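Local coordinates for protein AxyAgu115A (Amphibacillus xylanus NBRC 15112, PDB 6NPS) that probably removes alpha-linked glucuronic acid side groups from glucuronoxylan by hydrolysis, as a family GH115 alpha-glucuronidase, at residues P846-A857 against C923-A934. The protein carries 3 engineered substitutions. Numbering follows the deposited sequence.
Sequences PFVEYHFVTQEA and CEQGLNKLRIYA
Phe847 to Thr854 pairs with Gly926 to Tyr933 as two antiparallel beta strands in the C-terminal domain of this GH115 enzyme. Backbone hydrogen bonds join the strands in pairs at Val848–Ile932, Tyr850–Leu930, Phe852–Asn928 and Thr854–Gly926.

One face carries a charged row. Arg931 NE meets Glu849 OE1 at 2.8 Å, with carboxylate and guanidinium almost coplanar. Lys929 NZ adds a long salt bridge to the same oxygen. His851 NE2 donates to the other oxygen, Glu849 OE2, so both carboxylate oxygens are held. Phe847 CZ lies over the centre of the Arg931 guanidinium, their planes 14° apart. Phe847 CB sits over the Tyr933 ring, whose OH bonds Gln883.

The other face is mostly apolar and packs on strands 858-866 and 940-948. Tyr850 CE2 touches Ile932 CD1. Phe852 has CG between its backbone N and carbonyl carbon (chi1 67°), which lays one face of the ring against Asn928 CB, offset toward the rim. Cys923 SG comes to the ring edge, 3.8 Å from Phe852 CZ.

Asn928 OD1 bonds Asn885 ND2. In the turn at Glu924 and Gln925, which leads into strand 926-934, Glu924 O accepts from two side chains: Asn928 ND2 at 3.0 Å and Thr854 OG1 at 2.6 Å.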
# COMPACT_ATOMS: atom_id res chain seq x y z
N PRO A 846 -46.06 10.65 4.39
CA PRO A 846 -46.03 9.50 5.31
C PRO A 846 -44.69 9.41 6.03
O PRO A 846 -43.68 9.99 5.62
CB PRO A 846 -46.19 8.30 4.37
CG PRO A 846 -45.40 8.74 3.14
CD PRO A 846 -45.74 10.26 3.00
N PHE A 847 -44.68 8.63 7.11
CA PHE A 847 -43.45 8.44 7.87
C PHE A 847 -43.31 7.01 8.36
O PHE A 847 -44.28 6.23 8.38
CB PHE A 847 -43.31 9.46 9.03
CG PHE A 847 -44.30 9.31 10.16
CD1 PHE A 847 -44.09 8.39 11.17
CD2 PHE A 847 -45.39 10.18 10.27
CE1 PHE A 847 -44.96 8.29 12.23
CE2 PHE A 847 -46.27 10.08 11.33
CZ PHE A 847 -46.05 9.13 12.32
N VAL A 848 -42.07 6.65 8.70
CA VAL A 848 -41.76 5.45 9.47
C VAL A 848 -41.10 5.93 10.75
O VAL A 848 -40.46 6.99 10.78
CB VAL A 848 -40.85 4.44 8.73
CG1 VAL A 848 -41.65 3.75 7.61
CG2 VAL A 848 -39.60 5.13 8.16
N GLU A 849 -41.26 5.15 11.81
CA GLU A 849 -40.77 5.54 13.12
C GLU A 849 -39.90 4.42 13.70
O GLU A 849 -40.34 3.27 13.78
CB GLU A 849 -41.94 5.86 14.04
CG GLU A 849 -41.59 6.28 15.47
CD GLU A 849 -42.86 6.63 16.28
OE1 GLU A 849 -43.52 7.63 15.94
OE2 GLU A 849 -43.20 5.89 17.23
N TYR A 850 -38.69 4.78 14.12
CA TYR A 850 -37.73 3.88 14.72
C TYR A 850 -37.59 4.22 16.20
O TYR A 850 -37.64 5.40 16.57
CB TYR A 850 -36.37 3.99 14.02
CG TYR A 850 -36.45 3.71 12.56
CD1 TYR A 850 -36.20 2.44 12.07
CD2 TYR A 850 -36.79 4.71 11.65
CE1 TYR A 850 -36.27 2.18 10.73
CE2 TYR A 850 -36.86 4.44 10.31
CZ TYR A 850 -36.62 3.17 9.86
OH TYR A 850 -36.71 2.88 8.53
N HIS A 851 -37.45 3.20 17.04
CA HIS A 851 -37.27 3.39 18.47
C HIS A 851 -35.86 2.95 18.83
O HIS A 851 -35.42 1.89 18.37
CB HIS A 851 -38.31 2.59 19.29
CG HIS A 851 -39.70 3.12 19.18
ND1 HIS A 851 -40.80 2.46 19.69
CD2 HIS A 851 -40.17 4.25 18.59
CE1 HIS A 851 -41.89 3.17 19.44
NE2 HIS A 851 -41.54 4.26 18.77
N PHE A 852 -35.15 3.75 19.62
CA PHE A 852 -33.79 3.36 19.97
C PHE A 852 -33.41 3.97 21.32
O PHE A 852 -33.94 5.01 21.73
CB PHE A 852 -32.77 3.77 18.88
CG PHE A 852 -32.59 5.26 18.71
CD1 PHE A 852 -31.53 5.92 19.31
CD2 PHE A 852 -33.48 5.99 17.93
CE1 PHE A 852 -31.36 7.30 19.14
CE2 PHE A 852 -33.33 7.36 17.77
CZ PHE A 852 -32.27 8.02 18.38
N VAL A 853 -32.48 3.30 22.01
CA VAL A 853 -32.12 3.59 23.41
C VAL A 853 -30.64 3.98 23.45
O VAL A 853 -29.77 3.19 23.07
CB VAL A 853 -32.37 2.39 24.34
CG1 VAL A 853 -31.78 2.65 25.76
CG2 VAL A 853 -33.88 2.07 24.43
N THR A 854 -30.36 5.19 23.89
CA THR A 854 -28.98 5.62 24.00
C THR A 854 -28.48 5.39 25.42
O THR A 854 -29.26 5.30 26.37
CB THR A 854 -28.85 7.10 23.66
OG1 THR A 854 -29.59 7.86 24.64
CG2 THR A 854 -29.39 7.38 22.28
N GLN A 855 -27.16 5.31 25.56
CA GLN A 855 -26.55 5.26 26.89
C GLN A 855 -26.33 6.64 27.50
O GLN A 855 -26.30 6.77 28.73
CB GLN A 855 -25.21 4.51 26.82
CG GLN A 855 -25.36 3.14 26.23
CD GLN A 855 -24.06 2.42 26.11
OE1 GLN A 855 -23.34 2.54 25.12
NE2 GLN A 855 -23.73 1.63 27.14
N GLU A 856 -26.16 7.68 26.69
CA GLU A 856 -25.91 9.03 27.18
C GLU A 856 -26.65 10.03 26.30
O GLU A 856 -26.77 9.84 25.09
CB GLU A 856 -24.41 9.35 27.19
CG GLU A 856 -23.74 9.16 28.55
CD GLU A 856 -23.89 10.36 29.49
OE1 GLU A 856 -22.85 10.95 29.88
OE2 GLU A 856 -25.03 10.72 29.85
N ALA A 857 -27.18 11.08 26.92
CA ALA A 857 -27.70 12.20 26.15
C ALA A 857 -26.54 12.87 25.41
O ALA A 857 -25.38 12.75 25.80
CB ALA A 857 -28.43 13.19 27.07
N CYS A 923 -30.09 13.57 21.16
CA CYS A 923 -30.91 12.53 21.78
C CYS A 923 -30.93 12.69 23.28
O CYS A 923 -29.97 13.20 23.89
CB CYS A 923 -30.41 11.12 21.44
SG CYS A 923 -30.11 10.82 19.70
N GLU A 924 -32.02 12.22 23.87
CA GLU A 924 -32.17 12.05 25.30
C GLU A 924 -31.41 10.80 25.77
O GLU A 924 -31.03 9.94 24.97
CB GLU A 924 -33.64 11.93 25.67
CG GLU A 924 -34.31 13.26 25.92
CD GLU A 924 -35.77 13.29 25.49
OE1 GLU A 924 -36.56 12.48 26.04
OE2 GLU A 924 -36.13 14.11 24.63
N GLN A 925 -31.19 10.72 27.07
CA GLN A 925 -30.73 9.47 27.67
C GLN A 925 -31.87 8.47 27.67
O GLN A 925 -33.01 8.81 27.99
CB GLN A 925 -30.27 9.73 29.10
CG GLN A 925 -29.34 8.69 29.67
CD GLN A 925 -29.04 8.99 31.12
OE1 GLN A 925 -27.89 9.21 31.50
NE2 GLN A 925 -30.08 9.02 31.95
N GLY A 926 -31.58 7.22 27.29
CA GLY A 926 -32.65 6.24 27.30
C GLY A 926 -33.44 6.19 26.00
O GLY A 926 -32.85 6.30 24.93
N LEU A 927 -34.76 6.02 26.09
CA LEU A 927 -35.59 5.74 24.92
C LEU A 927 -35.79 6.98 24.06
O LEU A 927 -36.16 8.05 24.56
CB LEU A 927 -36.94 5.20 25.37
CG LEU A 927 -37.98 4.96 24.28
CD1 LEU A 927 -37.47 3.93 23.32
CD2 LEU A 927 -39.33 4.52 24.91
N ASN A 928 -35.55 6.84 22.75
CA ASN A 928 -35.72 7.91 21.77
C ASN A 928 -36.60 7.41 20.62
O ASN A 928 -36.66 6.21 20.33
CB ASN A 928 -34.36 8.39 21.17
CG ASN A 928 -33.52 9.17 22.18
OD1 ASN A 928 -33.57 10.41 22.24
ND2 ASN A 928 -32.74 8.45 22.98
N LYS A 929 -37.25 8.36 19.95
CA LYS A 929 -38.03 8.10 18.73
C LYS A 929 -37.42 8.89 17.58
O LYS A 929 -37.04 10.05 17.76
CB LYS A 929 -39.47 8.53 18.89
CG LYS A 929 -40.41 7.53 19.53
CD LYS A 929 -41.58 8.25 20.24
CE LYS A 929 -42.60 8.91 19.28
NZ LYS A 929 -42.10 9.98 18.33
N LEU A 930 -37.33 8.26 16.40
CA LEU A 930 -36.87 8.92 15.18
C LEU A 930 -37.91 8.69 14.09
O LEU A 930 -38.21 7.54 13.75
CB LEU A 930 -35.50 8.38 14.73
CG LEU A 930 -35.13 8.70 13.27
CD1 LEU A 930 -34.76 10.19 13.10
CD2 LEU A 930 -34.00 7.78 12.71
N ARG A 931 -38.47 9.77 13.55
CA ARG A 931 -39.40 9.69 12.43
C ARG A 931 -38.70 10.14 11.17
O ARG A 931 -38.06 11.21 11.16
CB ARG A 931 -40.64 10.55 12.66
CG ARG A 931 -41.50 10.06 13.78
CD ARG A 931 -42.75 10.91 13.99
NE ARG A 931 -43.56 10.28 15.02
CZ ARG A 931 -44.77 10.67 15.39
NH1 ARG A 931 -45.33 11.72 14.81
NH2 ARG A 931 -45.42 10.01 16.34
N ILE A 932 -38.82 9.36 10.10
CA ILE A 932 -38.35 9.76 8.78
C ILE A 932 -39.57 9.96 7.88
O ILE A 932 -40.39 9.05 7.70
CB ILE A 932 -37.39 8.73 8.19
CG1 ILE A 932 -36.28 8.46 9.22
CG2 ILE A 932 -36.87 9.18 6.84
CD1 ILE A 932 -35.23 7.56 8.70
N TYR A 933 -39.70 11.17 7.34
CA TYR A 933 -40.80 11.53 6.45
C TYR A 933 -40.31 11.55 5.02
O TYR A 933 -39.22 12.07 4.72
CB TYR A 933 -41.38 12.91 6.78
CG TYR A 933 -42.05 13.09 8.11
CD1 TYR A 933 -41.31 13.28 9.27
CD2 TYR A 933 -43.44 13.12 8.20
CE1 TYR A 933 -41.95 13.47 10.50
CE2 TYR A 933 -44.08 13.31 9.42
CZ TYR A 933 -43.33 13.49 10.56
OH TYR A 933 -43.96 13.69 11.77
N ALA A 934 -41.13 11.03 4.10
CA ALA A 934 -40.83 11.22 2.69
C ALA A 934 -41.18 12.64 2.27
O ALA A 934 -42.21 13.17 2.69
CB ALA A 934 -41.60 10.23 1.82